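Local coordinates for protein polysaccharide deacetylase (Streptococcus pyogenes, PDB 6DQ3) that probably removes N-acetyl groups from the cell wall linkage unit of streptococcal rhamnopolysaccharides, as a zinc-dependent carbohydrate esterase of family 4, at residues A186-I200 and N205-P217. Residues are numbered along the deposited sequence; the frame is centred on the assembly and turned at random.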
loop_
_atom_site.group_PDB
_atom_site.type_symbol
_atom_site.label_atom_id
_atom_site.label_comp_id
_atom_site.label_asym_id
_atom_site.label_seq_id
_atom_site.Cartn_x
_atom_site.Cartn_y
_atom_site.Cartn_z
ATOM N N ALA A 186 -12.336 5.840 11.404
ATOM C CA ALA A 186 -13.520 4.994 11.529
ATOM C C ALA A 186 -14.786 5.761 11.173
ATOM O O ALA A 186 -15.653 5.246 10.455
ATOM C CB ALA A 186 -13.611 4.438 12.951
ATOM N N ARG A 187 -14.910 7.002 11.659
ATOM C CA ARG A 187 -16.113 7.787 11.401
ATOM C C ARG A 187 -16.235 8.167 9.933
ATOM O O ARG A 187 -17.348 8.403 9.444
ATOM C CB ARG A 187 -16.116 9.052 12.262
ATOM C CG ARG A 187 -16.468 8.822 13.719
ATOM C CD ARG A 187 -16.848 10.125 14.419
ATOM N NE ARG A 187 -15.760 11.098 14.421
ATOM C CZ ARG A 187 -14.872 11.227 15.403
ATOM N NH1 ARG A 187 -14.937 10.443 16.470
ATOM N NH2 ARG A 187 -13.916 12.142 15.314
ATOM N N LEU A 188 -15.114 8.250 9.224
ATOM C CA LEU A 188 -15.107 8.530 7.796
ATOM C C LEU A 188 -15.314 7.279 6.952
ATOM O O LEU A 188 -15.161 7.345 5.731
ATOM C CB LEU A 188 -13.792 9.203 7.406
ATOM C CG LEU A 188 -13.519 10.572 8.027
ATOM C CD1 LEU A 188 -12.145 11.075 7.639
ATOM C CD2 LEU A 188 -14.601 11.554 7.594
ATOM N N ASN A 189 -15.636 6.149 7.581
ATOM C CA ASN A 189 -15.993 4.907 6.904
ATOM C C ASN A 189 -14.807 4.233 6.223
ATOM O O ASN A 189 -14.995 3.465 5.273
ATOM C CB ASN A 189 -17.128 5.146 5.900
ATOM C CG ASN A 189 -18.455 5.495 6.585
ATOM O OD1 ASN A 189 -19.123 6.468 6.222
ATOM N ND2 ASN A 189 -18.834 4.701 7.580
ATOM N N TYR A 190 -13.587 4.500 6.683
ATOM C CA TYR A 190 -12.467 3.641 6.333
ATOM C C TYR A 190 -12.624 2.283 7.003
ATOM O O TYR A 190 -13.049 2.190 8.155
ATOM C CB TYR A 190 -11.151 4.272 6.766
ATOM C CG TYR A 190 -10.693 5.391 5.876
ATOM C CD1 TYR A 190 -10.092 5.123 4.654
ATOM C CD2 TYR A 190 -10.854 6.711 6.254
ATOM C CE1 TYR A 190 -9.665 6.144 3.836
ATOM C CE2 TYR A 190 -10.438 7.733 5.449
ATOM C CZ TYR A 190 -9.839 7.446 4.236
ATOM O OH TYR A 190 -9.417 8.466 3.421
ATOM N N LYS A 191 -12.267 1.227 6.281
ATOM C CA LYS A 191 -12.360 -0.133 6.800
ATOM C C LYS A 191 -11.011 -0.704 7.200
ATOM O O LYS A 191 -10.949 -1.563 8.091
ATOM C CB LYS A 191 -12.997 -1.051 5.751
ATOM C CG LYS A 191 -14.395 -0.628 5.312
ATOM C CD LYS A 191 -15.360 -0.624 6.490
ATOM C CE LYS A 191 -16.757 -0.156 6.092
ATOM N NZ LYS A 191 -17.687 -0.159 7.261
ATOM N N LEU A 192 -9.939 -0.236 6.558
ATOM C CA LEU A 192 -8.588 -0.715 6.792
ATOM C C LEU A 192 -7.639 0.463 6.931
ATOM O O LEU A 192 -7.806 1.499 6.281
ATOM C CB LEU A 192 -8.091 -1.601 5.642
ATOM C CG LEU A 192 -8.836 -2.906 5.382
ATOM C CD1 LEU A 192 -8.319 -3.539 4.088
ATOM C CD2 LEU A 192 -8.696 -3.862 6.548
ATOM N N GLY A 193 -6.626 0.287 7.774
ATOM C CA GLY A 193 -5.568 1.262 7.927
ATOM C C GLY A 193 -4.244 0.554 8.116
ATOM O O GLY A 193 -4.177 -0.448 8.833
ATOM N N VAL A 194 -3.189 1.040 7.466
ATOM C CA VAL A 194 -1.880 0.402 7.532
ATOM C C VAL A 194 -0.867 1.377 8.110
ATOM O O VAL A 194 -0.894 2.576 7.818
ATOM C CB VAL A 194 -1.409 -0.122 6.156
ATOM C CG1 VAL A 194 -2.315 -1.261 5.706
ATOM C CG2 VAL A 194 -1.362 0.980 5.121
ATOM N N THR A 195 0.038 0.841 8.920
ATOM C CA THR A 195 1.057 1.582 9.635
ATOM C C THR A 195 2.424 1.233 9.047
ATOM O O THR A 195 2.524 0.554 8.017
ATOM C CB THR A 195 0.997 1.233 11.120
ATOM O OG1 THR A 195 1.525 -0.087 11.298
ATOM C CG2 THR A 195 -0.445 1.276 11.632
ATOM N N THR A 196 3.485 1.669 9.726
ATOM C CA THR A 196 4.831 1.190 9.433
ATOM C C THR A 196 5.384 0.296 10.545
ATOM O O THR A 196 6.592 0.042 10.584
ATOM C CB THR A 196 5.790 2.358 9.160
ATOM O OG1 THR A 196 5.864 3.232 10.294
ATOM C CG2 THR A 196 5.336 3.154 7.931
ATOM N N ASN A 197 4.525 -0.174 11.457
ATOM C CA ASN A 197 4.941 -1.133 12.476
ATOM C C ASN A 197 5.294 -2.461 11.808
ATOM O O ASN A 197 4.464 -3.045 11.106
ATOM C CB ASN A 197 3.830 -1.349 13.507
ATOM C CG ASN A 197 3.421 -0.067 14.222
ATOM O OD1 ASN A 197 4.214 0.860 14.376
ATOM N ND2 ASN A 197 2.172 -0.021 14.671
ATOM N N GLU A 198 6.508 -2.957 12.051
ATOM C CA GLU A 198 7.005 -4.129 11.334
ATOM C C GLU A 198 6.365 -5.425 11.828
ATOM O O GLU A 198 6.294 -5.681 13.036
ATOM C CB GLU A 198 8.527 -4.212 11.472
ATOM C CG GLU A 198 9.194 -5.387 10.765
ATOM C CD GLU A 198 9.125 -5.300 9.247
ATOM O OE1 GLU A 198 8.976 -4.183 8.705
ATOM O OE2 GLU A 198 9.218 -6.358 8.595
ATOM N N GLY A 199 5.916 -6.239 10.888
ATOM C CA GLY A 199 5.435 -7.575 11.188
ATOM C C GLY A 199 4.333 -7.992 10.236
ATOM O O GLY A 199 3.813 -7.202 9.449
ATOM N N ILE A 200 3.996 -9.283 10.306
ATOM C CA ILE A 200 2.815 -9.788 9.614
ATOM C C ILE A 200 1.567 -9.229 10.291
ATOM O O ILE A 200 1.563 -8.937 11.494
ATOM C CB ILE A 200 2.814 -11.329 9.608
ATOM C CG1 ILE A 200 4.107 -11.835 8.959
ATOM C CG2 ILE A 200 1.592 -11.859 8.891
ATOM C CD1 ILE A 200 4.304 -13.338 9.020
ATOM N N ASN A 205 -3.970 -6.526 15.403
ATOM C CA ASN A 205 -3.267 -5.255 15.284
ATOM C C ASN A 205 -4.220 -4.070 15.425
ATOM O O ASN A 205 -3.783 -2.953 15.735
ATOM C CB ASN A 205 -2.579 -5.071 13.921
ATOM C CG ASN A 205 -1.623 -6.173 13.557
ATOM O OD1 ASN A 205 -1.247 -6.292 12.387
ATOM N ND2 ASN A 205 -1.208 -6.964 14.522
ATOM N N GLY A 206 -5.505 -4.289 15.146
ATOM C CA GLY A 206 -6.442 -3.217 14.881
ATOM C C GLY A 206 -6.617 -3.055 13.384
ATOM O O GLY A 206 -5.640 -2.812 12.667
ATOM N N LEU A 207 -7.847 -3.205 12.887
ATOM C CA LEU A 207 -8.057 -3.139 11.446
ATOM C C LEU A 207 -7.600 -1.805 10.870
ATOM O O LEU A 207 -7.189 -1.743 9.706
ATOM C CB LEU A 207 -9.524 -3.379 11.113
ATOM C CG LEU A 207 -10.053 -4.782 11.411
ATOM C CD1 LEU A 207 -11.516 -4.891 10.992
ATOM C CD2 LEU A 207 -9.215 -5.848 10.728
ATOM N N LEU A 208 -7.679 -0.728 11.653
ATOM C CA LEU A 208 -7.225 0.579 11.195
ATOM C C LEU A 208 -5.778 0.868 11.575
ATOM O O LEU A 208 -5.324 2.011 11.427
ATOM C CB LEU A 208 -8.127 1.681 11.747
ATOM C CG LEU A 208 -9.556 1.656 11.207
ATOM C CD1 LEU A 208 -10.412 2.705 11.916
ATOM C CD2 LEU A 208 -9.604 1.860 9.700
ATOM N N SER A 209 -5.045 -0.139 12.040
ATOM C CA SER A 209 -3.653 0.029 12.436
ATOM C C SER A 209 -2.877 -1.268 12.201
ATOM O O SER A 209 -2.219 -1.812 13.088
ATOM C CB SER A 209 -3.577 0.476 13.894
ATOM O OG SER A 209 -4.312 -0.401 14.732
ATOM N N LEU A 210 -2.915 -1.760 10.963
ATOM C CA LEU A 210 -2.322 -3.048 10.632
ATOM C C LEU A 210 -0.816 -2.954 10.418
ATOM O O LEU A 210 -0.309 -1.972 9.865
ATOM C CB LEU A 210 -2.970 -3.607 9.367
ATOM C CG LEU A 210 -4.463 -3.916 9.447
ATOM C CD1 LEU A 210 -5.064 -4.092 8.060
ATOM C CD2 LEU A 210 -4.679 -5.162 10.291
ATOM N N ASN A 211 -0.109 -4.009 10.833
ATOM C CA ASN A 211 1.326 -4.107 10.607
ATOM C C ASN A 211 1.625 -4.222 9.115
ATOM O O ASN A 211 0.802 -4.705 8.332
ATOM C CB ASN A 211 1.921 -5.343 11.294
ATOM C CG ASN A 211 1.823 -5.309 12.804
ATOM O OD1 ASN A 211 1.577 -4.272 13.414
ATOM N ND2 ASN A 211 2.036 -6.469 13.420
ATOM N N ARG A 212 2.834 -3.816 8.730
ATOM C CA ARG A 212 3.333 -4.065 7.383
ATOM C C ARG A 212 4.767 -4.565 7.450
ATOM O O ARG A 212 5.470 -4.375 8.446
ATOM C CB ARG A 212 3.246 -2.808 6.507
ATOM C CG ARG A 212 1.814 -2.415 6.164
ATOM C CD ARG A 212 1.755 -1.497 4.954
ATOM N NE ARG A 212 2.118 -0.121 5.281
ATOM C CZ ARG A 212 2.191 0.864 4.392
ATOM N NH1 ARG A 212 1.928 0.627 3.109
ATOM N NH2 ARG A 212 2.527 2.083 4.783
ATOM N N ILE A 213 5.184 -5.231 6.377
ATOM C CA ILE A 213 6.538 -5.760 6.239
ATOM C C ILE A 213 7.288 -4.822 5.305
ATOM O O ILE A 213 6.942 -4.708 4.124
ATOM C CB ILE A 213 6.535 -7.197 5.700
ATOM C CG1 ILE A 213 5.883 -8.144 6.709
ATOM C CG2 ILE A 213 7.956 -7.634 5.356
ATOM C CD1 ILE A 213 5.445 -9.472 6.105
ATOM N N ARG A 214 8.308 -4.141 5.826
ATOM C CA ARG A 214 9.086 -3.219 5.009
ATOM C C ARG A 214 9.993 -4.011 4.075
ATOM O O ARG A 214 10.711 -4.918 4.510
ATOM C CB ARG A 214 9.917 -2.280 5.883
ATOM C CG ARG A 214 10.699 -1.239 5.075
ATOM C CD ARG A 214 11.595 -0.367 5.945
ATOM N NE ARG A 214 10.851 0.475 6.879
ATOM C CZ ARG A 214 10.249 1.614 6.551
ATOM N NH1 ARG A 214 10.281 2.054 5.300
ATOM N NH2 ARG A 214 9.602 2.312 7.475
ATOM N N ILE A 215 9.955 -3.670 2.791
ATOM C CA ILE A 215 10.816 -4.312 1.802
ATOM C C ILE A 215 12.171 -3.618 1.820
ATOM O O ILE A 215 12.274 -2.425 1.515
ATOM C CB ILE A 215 10.187 -4.265 0.403
ATOM C CG1 ILE A 215 8.826 -4.961 0.405
ATOM C CG2 ILE A 215 11.131 -4.896 -0.614
ATOM C CD1 ILE A 215 8.868 -6.424 0.801
ATOM N N LEU A 216 13.196 -4.345 2.194
ATOM C CA LEU A 216 14.549 -3.816 2.191
ATOM C C LEU A 216 15.199 -4.058 0.831
ATOM O O LEU A 216 14.860 -5.024 0.141
ATOM C CB LEU A 216 15.377 -4.483 3.281
ATOM C CG LEU A 216 14.824 -4.339 4.702
ATOM C CD1 LEU A 216 15.561 -5.248 5.668
ATOM C CD2 LEU A 216 14.916 -2.887 5.150
ATOM N N PRO A 217 16.122 -3.192 0.400
ATOM C CA PRO A 217 16.762 -3.428 -0.908
ATOM C C PRO A 217 17.676 -4.639 -0.920
ATOM O O PRO A 217 17.916 -5.210 -1.992
ATOM C CB PRO A 217 17.549 -2.134 -1.169
ATOM C CG PRO A 217 16.973 -1.120 -0.235
ATOM C CD PRO A 217 16.491 -1.886 0.973
HETATM O O HOH W 1 1.617 3.940 7.282
HETATM O O HOH W 2 0.314 -1.810 13.612
HETATM O O HOH W 3 9.165 1.398 10.426
HETATM O O HOH W 4 11.195 -6.110 6.902
HETATM O O HOH W 5 2.056 -7.288 7.397
HETATM O O HOH W 6 0.000 -9.701 13.566
#
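R212 crosses V194 at about a right angle and ties strand 210-214 to strand 192-195. Its CB and CG pass the carbonyl of T195, with R212 CG 3.6 Å from T195 O. R212 CD lies 3.7 Å from V194 CB. The chain bends there (chi3 -78°). This brings R212 NE to T195 O at 2.8 Å in a nearly straight bond. T195 O lies at the guanidinium edge, in its plane. V194 CG2 sits over the centre of one guanidinium face, 3.6 Å from R212 CZ. NH1 bonds to T75 and NH2 forms a salt bridge with D77, so bonds to three residues fix the group's rotation. D77 precedes zinc ligand D78, and the R212 side chain is about 7 Å from a bound zinc ion, so R212 probably helps position the metal-site strand.

The backbones pair in parallel. G193 O takes L210 N, and L210 O takes T195 N. T195 OG1 also donates to L210 O, from above the carbonyl plane, and accepts from N197 N in an ST turn. The register then shifts by two residues, a beta bulge, before N197 O receives R212 N.

These strands belong to the distorted beta/alpha barrel of family 4 deacetylases. Strand 210-214 lies between strands 192-198 and 8-14, and strand 169-171 flanks 192-198. Helix 54-63 packs on L192, L207 and L210, while helix 145-162 meets Y190, whose OH bonds to M152 O.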